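Local coordinates for protein alpha-fucosidase (Bifidobacterium bifidum, PDB 2EAB) that is the catalytic part of a larger glycoside hydrolase that probably releases alpha-1,2-linked L-fucose from its substrates, at residues G85-Y90 and A130-N135; G122-G127 and Q497-G502; T213-T218 and V403-N408; N396-W401 and P763-G768; F419-N424 and P505-W510. All blocks are in the same frame, centred on the assembly; numbering follows the deposited sequence.

Contact 1 (G85-Y90 and A130-N135)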
# COMPACT_ATOMS: atom_id res chain seq x y z
N GLY A 85 -21.64 -17.88 2.47
CA GLY A 85 -22.88 -17.44 3.10
C GLY A 85 -23.61 -16.36 2.33
O GLY A 85 -24.78 -16.09 2.61
N SER A 86 -22.96 -15.75 1.35
CA SER A 86 -23.60 -14.72 0.52
C SER A 86 -24.44 -15.32 -0.62
O SER A 86 -25.21 -14.61 -1.27
CB SER A 86 -22.57 -13.76 -0.06
OG SER A 86 -21.72 -14.44 -0.98
N SER A 87 -24.25 -16.62 -0.86
CA SER A 87 -25.04 -17.42 -1.78
C SER A 87 -24.92 -18.85 -1.32
O SER A 87 -24.16 -19.14 -0.40
CB SER A 87 -24.51 -17.31 -3.21
OG SER A 87 -23.33 -18.09 -3.33
N THR A 88 -25.65 -19.76 -1.96
CA THR A 88 -25.56 -21.18 -1.62
C THR A 88 -24.42 -21.88 -2.37
O THR A 88 -24.19 -23.08 -2.17
CB THR A 88 -26.89 -21.91 -1.90
OG1 THR A 88 -27.25 -21.76 -3.27
CG2 THR A 88 -28.01 -21.35 -1.02
N SER A 89 -23.69 -21.14 -3.21
CA SER A 89 -22.71 -21.75 -4.09
C SER A 89 -21.39 -20.98 -4.21
O SER A 89 -20.65 -21.18 -5.16
CB SER A 89 -23.32 -21.98 -5.48
OG SER A 89 -23.78 -20.77 -6.04
N TYR A 90 -21.09 -20.13 -3.23
CA TYR A 90 -19.88 -19.32 -3.27
C TYR A 90 -18.64 -20.16 -3.55
O TYR A 90 -18.36 -21.12 -2.83
CB TYR A 90 -19.69 -18.55 -1.96
CG TYR A 90 -18.49 -17.64 -2.02
CD1 TYR A 90 -18.57 -16.40 -2.65
CD2 TYR A 90 -17.26 -18.02 -1.47
CE1 TYR A 90 -17.46 -15.56 -2.74
CE2 TYR A 90 -16.14 -17.18 -1.55
CZ TYR A 90 -16.25 -15.95 -2.19
OH TYR A 90 -15.18 -15.09 -2.28
N ALA A 130 -22.31 -9.78 -7.68
CA ALA A 130 -21.81 -8.69 -6.85
C ALA A 130 -22.04 -8.90 -5.35
O ALA A 130 -21.31 -8.34 -4.53
CB ALA A 130 -22.40 -7.36 -7.30
N ALA A 131 -23.06 -9.69 -5.00
CA ALA A 131 -23.33 -10.04 -3.60
C ALA A 131 -22.29 -11.03 -3.06
O ALA A 131 -21.98 -11.01 -1.88
CB ALA A 131 -24.73 -10.61 -3.45
N GLU A 132 -21.79 -11.90 -3.94
CA GLU A 132 -20.70 -12.81 -3.57
C GLU A 132 -19.38 -12.07 -3.45
O GLU A 132 -18.57 -12.36 -2.57
CB GLU A 132 -20.54 -13.92 -4.60
CG GLU A 132 -21.60 -15.01 -4.56
CD GLU A 132 -21.25 -16.17 -5.47
OE1 GLU A 132 -20.40 -15.99 -6.37
OE2 GLU A 132 -21.81 -17.26 -5.27
N GLN A 133 -19.14 -11.14 -4.36
CA GLN A 133 -17.91 -10.37 -4.31
C GLN A 133 -17.86 -9.56 -3.03
O GLN A 133 -16.88 -9.60 -2.29
CB GLN A 133 -17.80 -9.45 -5.52
CG GLN A 133 -16.47 -8.71 -5.57
CD GLN A 133 -16.21 -8.01 -6.88
OE1 GLN A 133 -16.99 -8.12 -7.84
NE2 GLN A 133 -15.10 -7.29 -6.94
N GLY A 134 -18.94 -8.83 -2.76
CA GLY A 134 -19.01 -7.98 -1.58
C GLY A 134 -18.06 -6.81 -1.66
O GLY A 134 -17.57 -6.46 -2.73
N ASN A 135 -17.85 -6.18 -0.51
CA ASN A 135 -17.03 -4.99 -0.39
C ASN A 135 -16.79 -4.66 1.08
O ASN A 135 -17.39 -5.29 1.96
CB ASN A 135 -17.61 -3.79 -1.17
CG ASN A 135 -18.96 -3.29 -0.64
OD1 ASN A 135 -19.64 -3.92 0.17
ND2 ASN A 135 -19.35 -2.13 -1.14
O HOH W 1 -22.47 -18.74 -7.28
O HOH W 2 -15.52 -12.01 -1.70
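The loop 85-90 and the short helix 130-133 come nearest at S86 and E132, whose CA atoms stand 5.4 Å apart. E132 carries most of the contact. Its CG lies beside the backbone N (chi1 -75°) and the chain is extended beyond it, which carries the carboxylate out of the helix and into the bend of the loop. There S87 OG donates to E132 OE2 at 2.6 Å, meeting the anti lone pair, away from OE1. S87 OG also accepts from S89 N at 3.1 Å, and this closes an ST turn, so one hydroxyl serves both turn and glutamate. A second donor to OE2, a water 2.6 Å away, links it to S89 OG. Both segments belong to the N-terminal domain, of the glycosyl hydrolase family 65 type. Alongside the acid, the Y90 ring presents its edge to the aliphatic part of E132, with CD1 3.7 Å from CB; ring and carboxylate planes are 76° apart. The hydroxyl of Y90 bonds to the carbonyl of Y490, in the catalytic domain. S86 packs CB against A131 O at 3.4 Å, while its OG, hydrogen-bonded to G83 O, lies 3.2 Å from E132 CA.

Contact 2 (G122-G127 and Q497-G502); sequences GNLTGG and QSFSWG
Q497 meets the glycine pair G126 and G127 with its backbone and with the start of its side chain. Its N lies 3.0 Å from G126 O, but the angle is too poor for a hydrogen bond; the proton goes instead to a water that donates in turn to G127 O. Its CA makes a CH...O contact with the same G126 O at 3.2 Å. With CG of Q497 anti to the carbonyl carbon (chi1 -78°), that atom passes 3.3 Å from G127 O. The carbonyl of Q497 is covered by T125, whose CG2 comes within 3.5 Å of Q497 O. S498, at the N-cap position of helix 499-502 but without a capping bond from its side chain, offers CA to the same methyl. F499 opens the helix. Its N donates to a second water, which passes the link on to G122 O at 2.8 Å. Its ring runs side by side with L124, CD1 lying 3.8 Å from L124 CB, and L124 O sits at the ring edge near its plane. The ring also stacks on W503, while L124 reaches L105 and L108 of helix 103-113. Direct bonds flank the contact, G126 with the backbone of G496 and Y462 OH with T125 O; between the two segments themselves the polar links run through waters, so shape and solvent probably decide the fit.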
# COMPACT_ATOMS: atom_id res chain seq x y z
N GLY A 122 -12.21 -12.62 -24.55
CA GLY A 122 -13.40 -12.21 -23.80
C GLY A 122 -14.09 -13.26 -22.94
O GLY A 122 -14.83 -12.91 -22.03
N ASN A 123 -13.86 -14.54 -23.23
CA ASN A 123 -14.43 -15.63 -22.43
C ASN A 123 -13.69 -15.89 -21.12
O ASN A 123 -14.15 -16.67 -20.30
CB ASN A 123 -14.52 -16.94 -23.23
CG ASN A 123 -15.46 -16.85 -24.43
OD1 ASN A 123 -16.26 -15.93 -24.55
ND2 ASN A 123 -15.37 -17.83 -25.32
N LEU A 124 -12.53 -15.26 -20.93
CA LEU A 124 -11.74 -15.48 -19.71
C LEU A 124 -12.22 -14.57 -18.59
O LEU A 124 -11.58 -13.58 -18.25
CB LEU A 124 -10.24 -15.32 -19.97
CG LEU A 124 -9.60 -16.41 -20.84
CD1 LEU A 124 -8.18 -16.01 -21.18
CD2 LEU A 124 -9.62 -17.77 -20.15
N THR A 125 -13.38 -14.92 -18.05
CA THR A 125 -14.06 -14.09 -17.05
C THR A 125 -14.63 -14.93 -15.91
O THR A 125 -14.68 -16.16 -15.98
CB THR A 125 -15.21 -13.28 -17.68
OG1 THR A 125 -16.17 -14.18 -18.26
CG2 THR A 125 -14.71 -12.33 -18.75
N GLY A 126 -15.06 -14.23 -14.86
CA GLY A 126 -15.73 -14.83 -13.72
C GLY A 126 -16.34 -13.72 -12.89
O GLY A 126 -16.49 -12.60 -13.36
N GLY A 127 -16.71 -14.05 -11.65
CA GLY A 127 -17.04 -13.04 -10.66
C GLY A 127 -18.27 -12.21 -10.98
O GLY A 127 -18.29 -11.00 -10.78
N GLN A 497 -15.69 -9.88 -14.34
CA GLN A 497 -16.76 -10.14 -15.31
C GLN A 497 -16.46 -9.69 -16.72
O GLN A 497 -17.16 -10.09 -17.65
CB GLN A 497 -18.02 -9.40 -14.91
CG GLN A 497 -18.86 -9.96 -13.82
CD GLN A 497 -20.16 -9.18 -13.73
OE1 GLN A 497 -21.03 -9.31 -14.59
NE2 GLN A 497 -20.29 -8.36 -12.69
N SER A 498 -15.48 -8.81 -16.88
CA SER A 498 -15.07 -8.35 -18.20
C SER A 498 -13.55 -8.39 -18.25
O SER A 498 -12.89 -7.91 -17.33
CB SER A 498 -15.59 -6.94 -18.49
OG SER A 498 -15.33 -6.56 -19.83
N PHE A 499 -13.01 -8.94 -19.33
CA PHE A 499 -11.58 -9.23 -19.44
C PHE A 499 -10.68 -8.01 -19.23
O PHE A 499 -9.68 -8.09 -18.50
CB PHE A 499 -11.28 -9.88 -20.80
CG PHE A 499 -9.85 -10.35 -20.95
CD1 PHE A 499 -9.49 -11.64 -20.59
CD2 PHE A 499 -8.87 -9.51 -21.49
CE1 PHE A 499 -8.17 -12.09 -20.74
CE2 PHE A 499 -7.55 -9.96 -21.63
CZ PHE A 499 -7.21 -11.25 -21.26
N SER A 500 -11.00 -6.90 -19.88
CA SER A 500 -10.08 -5.76 -19.93
C SER A 500 -9.63 -5.30 -18.55
O SER A 500 -8.44 -5.04 -18.34
CB SER A 500 -10.67 -4.59 -20.72
OG SER A 500 -11.78 -4.02 -20.06
N TRP A 501 -10.57 -5.19 -17.62
CA TRP A 501 -10.26 -4.80 -16.25
C TRP A 501 -10.23 -5.98 -15.28
O TRP A 501 -9.73 -5.84 -14.16
CB TRP A 501 -11.22 -3.71 -15.73
CG TRP A 501 -12.68 -4.06 -15.82
CD1 TRP A 501 -13.55 -3.65 -16.79
CD2 TRP A 501 -13.44 -4.87 -14.92
NE1 TRP A 501 -14.81 -4.16 -16.54
CE2 TRP A 501 -14.76 -4.92 -15.40
CE3 TRP A 501 -13.12 -5.58 -13.75
CZ2 TRP A 501 -15.78 -5.63 -14.75
CZ3 TRP A 501 -14.13 -6.29 -13.10
CH2 TRP A 501 -15.44 -6.31 -13.61
N GLY A 502 -10.77 -7.12 -15.70
CA GLY A 502 -10.96 -8.25 -14.79
C GLY A 502 -9.88 -9.30 -14.77
O GLY A 502 -9.73 -10.00 -13.77
O HOH W 3 -14.88 -10.16 -21.33
O HOH W 4 -16.48 -9.10 -11.64

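Contact 3 (T213-T218 and V403-N408); sequences TNYSKT and VTAGDN
D407 grips S216 with both carboxylate oxygens. S216 OG donates to D407 OD2 at 2.6 Å, using the syn lone pair, while S216 N donates to D407 OD1 at 2.9 Å with an N-H...O angle of 159°; that donor also comes from the syn side, but lies 24° out of the carboxylate plane. The two bonds fix the rotation of the acid. With OG between the backbone N and the carbonyl carbon (chi1 68°), the hydroxyl faces the same carboxylate as its own N-H. A water donates to D407 OD1 at 2.8 Å and to S216 O, making a third link between the same two residues, and three donors of different kinds surround the carboxylate, which would be expected to favour its charged form. The pair joins two domains: 213-218 leads into strand 217-225, an outermost strand of the nine-stranded antiparallel sheet in the N-terminal, mutarotase-like domain, whereas 403-408 is a loop of the family 95 catalytic domain. Close to the clamp the backbones pass with Y215 CA and G406 CA 4.6 Å apart. The Y215 ring turns an edge to the methyl of A405, CD2 to CB 3.7 Å, while its hydroxyl bonds to W139 O. Above one face of this ring, toward its margin, lies K217 NZ, drawn back to donate to Y215 O at 2.8 Å and bonded also to N212 O. Farther out, N214 CB touches A405 O at 3.3 Å, a carbonyl that already accepts from N412 ND2.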
# COMPACT_ATOMS: atom_id res chain seq x y z
N THR A 213 -26.59 3.01 7.94
CA THR A 213 -27.97 2.61 7.68
C THR A 213 -28.19 2.02 6.28
O THR A 213 -29.34 1.77 5.90
CB THR A 213 -28.92 3.82 7.88
OG1 THR A 213 -28.54 4.87 6.99
CG2 THR A 213 -28.83 4.33 9.31
N ASN A 214 -27.11 1.79 5.53
CA ASN A 214 -27.24 1.41 4.12
C ASN A 214 -26.92 -0.05 3.78
O ASN A 214 -27.22 -0.50 2.68
CB ASN A 214 -26.42 2.36 3.25
CG ASN A 214 -26.82 3.81 3.45
OD1 ASN A 214 -26.05 4.60 4.01
ND2 ASN A 214 -28.03 4.15 3.04
N TYR A 215 -26.31 -0.77 4.71
CA TYR A 215 -26.14 -2.20 4.54
C TYR A 215 -27.24 -2.98 5.24
O TYR A 215 -27.76 -2.55 6.27
CB TYR A 215 -24.74 -2.67 4.96
CG TYR A 215 -24.27 -2.42 6.38
CD1 TYR A 215 -24.61 -3.27 7.43
CD2 TYR A 215 -23.38 -1.37 6.66
CE1 TYR A 215 -24.11 -3.07 8.72
CE2 TYR A 215 -22.88 -1.16 7.94
CZ TYR A 215 -23.24 -2.01 8.97
OH TYR A 215 -22.75 -1.82 10.23
N SER A 216 -27.60 -4.13 4.67
CA SER A 216 -28.65 -4.94 5.28
C SER A 216 -28.15 -5.64 6.54
O SER A 216 -26.96 -5.93 6.68
CB SER A 216 -29.24 -5.95 4.29
OG SER A 216 -28.30 -6.96 3.95
N LYS A 217 -29.08 -5.88 7.45
CA LYS A 217 -28.77 -6.40 8.78
C LYS A 217 -29.79 -7.42 9.19
O LYS A 217 -30.95 -7.37 8.77
CB LYS A 217 -28.77 -5.26 9.80
CG LYS A 217 -27.86 -4.10 9.47
CD LYS A 217 -28.15 -2.90 10.37
CE LYS A 217 -27.31 -1.69 9.99
NZ LYS A 217 -27.64 -1.14 8.65
N THR A 218 -29.36 -8.36 10.02
CA THR A 218 -30.27 -9.30 10.66
C THR A 218 -30.07 -9.24 12.16
O THR A 218 -28.94 -9.32 12.65
CB THR A 218 -30.06 -10.74 10.15
OG1 THR A 218 -28.80 -11.23 10.61
CG2 THR A 218 -30.07 -10.80 8.65
N VAL A 403 -16.55 6.01 4.90
CA VAL A 403 -17.84 6.51 5.36
C VAL A 403 -19.01 5.86 4.61
O VAL A 403 -20.14 5.85 5.09
CB VAL A 403 -17.93 8.06 5.26
CG1 VAL A 403 -18.08 8.52 3.82
CG2 VAL A 403 -19.06 8.61 6.13
N THR A 404 -18.72 5.32 3.43
CA THR A 404 -19.74 4.73 2.56
C THR A 404 -19.93 3.25 2.88
O THR A 404 -19.00 2.57 3.32
CB THR A 404 -19.35 4.89 1.09
OG1 THR A 404 -18.02 4.37 0.90
CG2 THR A 404 -19.36 6.36 0.68
N ALA A 405 -21.15 2.75 2.68
CA ALA A 405 -21.44 1.33 2.85
C ALA A 405 -22.61 0.90 2.00
O ALA A 405 -23.54 1.67 1.76
CB ALA A 405 -21.72 1.01 4.32
N GLY A 406 -22.55 -0.35 1.54
CA GLY A 406 -23.68 -1.01 0.89
C GLY A 406 -23.33 -2.48 0.80
O GLY A 406 -22.19 -2.87 1.08
N ASP A 407 -24.29 -3.31 0.39
CA ASP A 407 -24.07 -4.76 0.42
C ASP A 407 -23.16 -5.28 -0.68
O ASP A 407 -22.35 -6.18 -0.45
CB ASP A 407 -25.40 -5.51 0.32
CG ASP A 407 -26.13 -5.63 1.64
OD1 ASP A 407 -25.72 -5.00 2.65
OD2 ASP A 407 -27.16 -6.35 1.65
N ASN A 408 -23.30 -4.74 -1.89
CA ASN A 408 -22.72 -5.38 -3.07
C ASN A 408 -21.52 -4.65 -3.63
O ASN A 408 -21.37 -3.43 -3.46
CB ASN A 408 -23.79 -5.52 -4.16
CG ASN A 408 -24.88 -6.53 -3.82
OD1 ASN A 408 -24.82 -7.22 -2.81
ND2 ASN A 408 -25.87 -6.63 -4.69
O HOH W 5 -25.09 -6.84 4.73

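Contact 4 (N396-W401 and P763-G768); sequences NLQGIW and PFQIDG
I766 N and L397 O form the direct hydrogen bond of this contact, 3.0 Å long and nearly straight, at 169°. A water reinforces it, donating to the same L397 O at 2.7 Å and accepting from D767 N. The acceptor sits in a type I turn from N396 to G399, which an Asx turn stiffens: N396 OD1 takes the N-H of Q398 at 2.8 Å. The calcium ion lies about 7 Å from the N396 side chain. Apolar packing surrounds this core. I766 CG1 is anti to the backbone N (chi1 -155°), and this carries CD1 to the edge of the W401 indole, 3.8 Å from CZ3. G399, with no side chain, lets I766 CD1 come to 3.8 Å from its CA. Q398 CB comes obliquely to F764 CE2 at 3.6 Å, while W401 O lies at the ring edge and F758 stacks on the ring; with an alanine here, Q398 would probably turn more freely and F758 would lose its stacking partner. L397 lies obliquely against the Q765 side chain. Helices 767-780 and 424-428 and strand 419-420 surround the contact, with helix 42-50 of the N-terminal domain covering Q398, W401 and F764 through W47.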
# COMPACT_ATOMS: atom_id res chain seq x y z
N ASN A 396 -6.47 -1.63 2.68
CA ASN A 396 -7.26 -1.70 1.45
C ASN A 396 -7.15 -0.38 0.67
O ASN A 396 -6.26 0.43 0.95
CB ASN A 396 -8.72 -2.14 1.73
CG ASN A 396 -9.48 -1.18 2.63
OD1 ASN A 396 -9.44 0.03 2.45
ND2 ASN A 396 -10.23 -1.74 3.59
N LEU A 397 -8.02 -0.16 -0.32
CA LEU A 397 -7.94 1.06 -1.13
C LEU A 397 -8.06 2.34 -0.30
O LEU A 397 -7.68 3.42 -0.77
CB LEU A 397 -9.02 1.09 -2.21
CG LEU A 397 -8.82 0.24 -3.47
CD1 LEU A 397 -10.04 0.37 -4.35
CD2 LEU A 397 -7.57 0.67 -4.23
N GLN A 398 -8.59 2.22 0.92
CA GLN A 398 -8.79 3.35 1.82
C GLN A 398 -8.10 3.15 3.17
O GLN A 398 -8.39 3.85 4.13
CB GLN A 398 -10.29 3.64 1.99
CG GLN A 398 -10.92 4.07 0.67
CD GLN A 398 -12.40 4.40 0.75
OE1 GLN A 398 -12.92 4.77 1.80
NE2 GLN A 398 -13.08 4.31 -0.39
N GLY A 399 -7.14 2.22 3.20
CA GLY A 399 -6.45 1.87 4.44
C GLY A 399 -7.39 1.03 5.28
O GLY A 399 -7.51 -0.18 5.06
N ILE A 400 -8.03 1.68 6.24
CA ILE A 400 -9.17 1.12 6.97
C ILE A 400 -10.33 2.12 7.10
O ILE A 400 -11.33 1.81 7.75
CB ILE A 400 -8.79 0.62 8.41
CG1 ILE A 400 -8.20 1.75 9.27
CG2 ILE A 400 -7.91 -0.62 8.36
CD1 ILE A 400 -8.07 1.40 10.74
N TRP A 401 -10.20 3.30 6.49
CA TRP A 401 -11.12 4.42 6.77
C TRP A 401 -12.12 4.62 5.66
O TRP A 401 -11.74 4.82 4.51
CB TRP A 401 -10.32 5.71 7.03
CG TRP A 401 -9.37 5.57 8.18
CD1 TRP A 401 -9.69 5.65 9.50
CD2 TRP A 401 -7.96 5.30 8.11
NE1 TRP A 401 -8.56 5.46 10.27
CE2 TRP A 401 -7.49 5.23 9.44
CE3 TRP A 401 -7.06 5.10 7.06
CZ2 TRP A 401 -6.15 4.99 9.76
CZ3 TRP A 401 -5.72 4.86 7.37
CH2 TRP A 401 -5.29 4.80 8.71
N PRO A 763 -12.23 9.69 -6.14
CA PRO A 763 -12.26 10.20 -4.78
C PRO A 763 -11.00 9.81 -3.99
O PRO A 763 -9.99 9.39 -4.58
CB PRO A 763 -13.49 9.51 -4.20
CG PRO A 763 -13.49 8.18 -4.87
CD PRO A 763 -13.04 8.46 -6.28
N PHE A 764 -11.06 9.95 -2.67
CA PHE A 764 -9.98 9.53 -1.78
C PHE A 764 -9.54 8.11 -2.11
O PHE A 764 -10.37 7.20 -2.17
CB PHE A 764 -10.46 9.60 -0.32
CG PHE A 764 -9.65 8.77 0.66
CD1 PHE A 764 -8.26 8.86 0.73
CD2 PHE A 764 -10.31 7.93 1.55
CE1 PHE A 764 -7.55 8.09 1.66
CE2 PHE A 764 -9.60 7.17 2.48
CZ PHE A 764 -8.22 7.25 2.53
N GLN A 765 -8.23 7.97 -2.34
CA GLN A 765 -7.57 6.68 -2.54
C GLN A 765 -6.24 6.77 -1.81
O GLN A 765 -5.44 7.67 -2.08
CB GLN A 765 -7.33 6.42 -4.03
CG GLN A 765 -8.61 6.13 -4.82
CD GLN A 765 -9.23 4.81 -4.44
OE1 GLN A 765 -10.21 4.75 -3.69
NE2 GLN A 765 -8.67 3.73 -4.95
N ILE A 766 -6.01 5.86 -0.88
CA ILE A 766 -4.83 5.95 -0.02
C ILE A 766 -3.52 5.61 -0.74
O ILE A 766 -2.43 6.00 -0.30
CB ILE A 766 -5.01 5.09 1.25
CG1 ILE A 766 -4.15 5.63 2.41
CG2 ILE A 766 -4.77 3.61 0.96
CD1 ILE A 766 -4.53 5.07 3.77
N ASP A 767 -3.64 4.88 -1.85
CA ASP A 767 -2.46 4.44 -2.60
C ASP A 767 -1.44 5.56 -2.80
O ASP A 767 -0.26 5.40 -2.44
CB ASP A 767 -2.83 3.77 -3.94
CG ASP A 767 -3.94 4.50 -4.71
OD1 ASP A 767 -3.95 5.74 -4.80
OD2 ASP A 767 -4.79 3.79 -5.28
N GLY A 768 -1.89 6.71 -3.30
CA GLY A 768 -1.01 7.84 -3.57
C GLY A 768 -0.35 8.44 -2.34
O GLY A 768 0.73 9.02 -2.45
O HOH W 6 -5.82 3.19 -2.75

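Contact 5 (F419-N424 and P505-W510). With EDO (1,2-ethanediol), chain D.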
# COMPACT_ATOMS: atom_id res chain seq x y z
N PHE A 419 -9.18 -4.78 -2.21
CA PHE A 419 -7.77 -5.06 -2.44
C PHE A 419 -7.58 -5.10 -3.95
O PHE A 419 -7.95 -6.08 -4.61
CB PHE A 419 -7.36 -6.35 -1.73
CG PHE A 419 -7.68 -6.33 -0.26
CD1 PHE A 419 -8.77 -7.03 0.24
CD2 PHE A 419 -6.93 -5.54 0.62
CE1 PHE A 419 -9.08 -6.99 1.60
CE2 PHE A 419 -7.24 -5.49 1.97
CZ PHE A 419 -8.32 -6.22 2.46
N HIS A 420 -7.04 -4.01 -4.51
CA HIS A 420 -6.90 -3.86 -5.95
C HIS A 420 -5.46 -4.16 -6.30
O HIS A 420 -4.56 -3.34 -6.07
CB HIS A 420 -7.27 -2.43 -6.41
CG HIS A 420 -8.49 -2.37 -7.26
ND1 HIS A 420 -8.47 -2.09 -8.61
CD2 HIS A 420 -9.79 -2.57 -6.94
CE1 HIS A 420 -9.71 -2.11 -9.08
NE2 HIS A 420 -10.53 -2.40 -8.08
N MET A 421 -5.23 -5.35 -6.84
CA MET A 421 -3.90 -5.95 -6.83
C MET A 421 -3.16 -5.83 -8.17
O MET A 421 -2.28 -6.64 -8.47
CB MET A 421 -4.01 -7.41 -6.36
CG MET A 421 -2.76 -7.96 -5.70
SD MET A 421 -3.08 -9.51 -4.85
CE MET A 421 -3.20 -10.63 -6.24
N ASN A 422 -3.48 -4.81 -8.95
CA ASN A 422 -2.74 -4.54 -10.18
C ASN A 422 -2.20 -3.11 -10.23
O ASN A 422 -2.21 -2.46 -11.27
CB ASN A 422 -3.58 -4.89 -11.42
CG ASN A 422 -2.72 -5.33 -12.61
OD1 ASN A 422 -1.54 -5.65 -12.47
ND2 ASN A 422 -3.33 -5.35 -13.79
N VAL A 423 -1.77 -2.65 -9.05
CA VAL A 423 -0.92 -1.47 -8.78
C VAL A 423 -1.21 -0.90 -7.39
O VAL A 423 -0.30 -0.43 -6.71
CB VAL A 423 -0.97 -0.33 -9.85
CG1 VAL A 423 -2.33 0.38 -9.89
CG2 VAL A 423 0.15 0.69 -9.61
N ASN A 424 -2.47 -0.95 -6.97
CA ASN A 424 -2.89 -0.19 -5.79
C ASN A 424 -2.40 -0.81 -4.49
O ASN A 424 -1.76 -0.13 -3.68
CB ASN A 424 -4.40 -0.01 -5.75
CG ASN A 424 -4.95 0.59 -7.03
OD1 ASN A 424 -5.08 1.82 -7.16
ND2 ASN A 424 -5.26 -0.25 -7.98
N PRO A 505 -3.52 -12.10 -14.35
CA PRO A 505 -2.89 -13.08 -13.47
C PRO A 505 -1.48 -12.72 -13.03
O PRO A 505 -0.99 -13.27 -12.05
CB PRO A 505 -2.91 -14.37 -14.29
CG PRO A 505 -2.96 -13.91 -15.70
CD PRO A 505 -3.76 -12.65 -15.70
N ALA A 506 -0.82 -11.80 -13.75
CA ALA A 506 0.49 -11.34 -13.32
C ALA A 506 0.42 -10.48 -12.05
O ALA A 506 1.46 -10.11 -11.49
CB ALA A 506 1.22 -10.61 -14.44
N ALA A 507 -0.80 -10.18 -11.60
CA ALA A 507 -1.01 -9.52 -10.31
C ALA A 507 -0.34 -10.30 -9.17
O ALA A 507 0.15 -9.69 -8.21
CB ALA A 507 -2.49 -9.36 -10.04
N VAL A 508 -0.36 -11.63 -9.26
CA VAL A 508 0.26 -12.45 -8.21
C VAL A 508 1.79 -12.34 -8.23
O VAL A 508 2.38 -11.96 -7.22
CB VAL A 508 -0.27 -13.91 -8.20
CG1 VAL A 508 0.49 -14.75 -7.18
CG2 VAL A 508 -1.76 -13.92 -7.90
N PRO A 509 2.45 -12.62 -9.38
CA PRO A 509 3.86 -12.23 -9.48
C PRO A 509 4.15 -10.83 -8.92
O PRO A 509 5.08 -10.66 -8.13
CB PRO A 509 4.13 -12.31 -10.99
CG PRO A 509 3.26 -13.44 -11.44
CD PRO A 509 2.00 -13.35 -10.58
N TRP A 510 3.36 -9.83 -9.30
CA TRP A 510 3.63 -8.47 -8.85
C TRP A 510 3.56 -8.32 -7.32
O TRP A 510 4.50 -7.81 -6.71
CB TRP A 510 2.69 -7.49 -9.53
CG TRP A 510 3.12 -6.05 -9.43
CD1 TRP A 510 4.18 -5.53 -8.73
CD2 TRP A 510 2.47 -4.95 -10.04
NE1 TRP A 510 4.23 -4.17 -8.89
CE2 TRP A 510 3.18 -3.78 -9.69
CE3 TRP A 510 1.34 -4.83 -10.87
CZ2 TRP A 510 2.81 -2.51 -10.14
CZ3 TRP A 510 0.98 -3.57 -11.32
CH2 TRP A 510 1.71 -2.43 -10.95
C1 EDO D . -0.12 -1.66 -14.11
O1 EDO D . -0.43 -0.44 -14.95
C2 EDO D . -1.36 -2.62 -14.31
O2 EDO D . -2.55 -2.01 -13.63
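W510 and N422 meet because each sets CG roughly anti to its backbone N (chi1 -164° and -150°). The indole reaches out of helix 507-520 as the amide comes down to its edge: N422 OD1 lies in the ring plane, 3.4 Å from W510 CE3, with amide and ring planes 80° apart. The same OD1 accepts from Y578 OH, which helps hold the amide against the ring. V423 runs side by side with the indole, CB 3.6 Å from W510 CH2, and N422 O approaches the ring obliquely, 3.4 Å from W510 CZ3. A bound ethanediol, probably from the crystallisation liquor, lies at the indole edge and bonds to S681 OG; its very short approach to N422 O is doubtful. A glycine in place of W510 would probably open a gap beside V423 and remove the surface against which the N422 amide packs. One turn earlier, M421 O touches A507 CB at 3.1 Å, and M421 CE packs against V508 CG2 at 4.0 Å. The contact mixes apolar pairs with oxygens set against carbon, and M421 O and N422 OD1 take their hydrogen bonds from Q426 and Y578, so shape probably governs the fit.

The contacts divide between domains: contact 1 lies within the N-terminal domain, contacts 4 and 5 within the catalytic domain, and contacts 2 and 3 join the two. Contacts 1 and 3 have centres 14 Å apart and touch, A131 CA lying 3.3 Å from N408 OD1. Contacts 4 and 5, 16 Å apart, also touch, L397 packing on N424 and H420. Along the chain contact 5 is nested in the loop closed by contact 4, and contact 3 in that closed by contact 2, while contact 2 crosses contacts 1, 4 and 5. Helices 499-502 and 507-520 follow each other, so contacts 2 and 5 continue one path from the domain boundary inwards, consistent with both domains being held as one body.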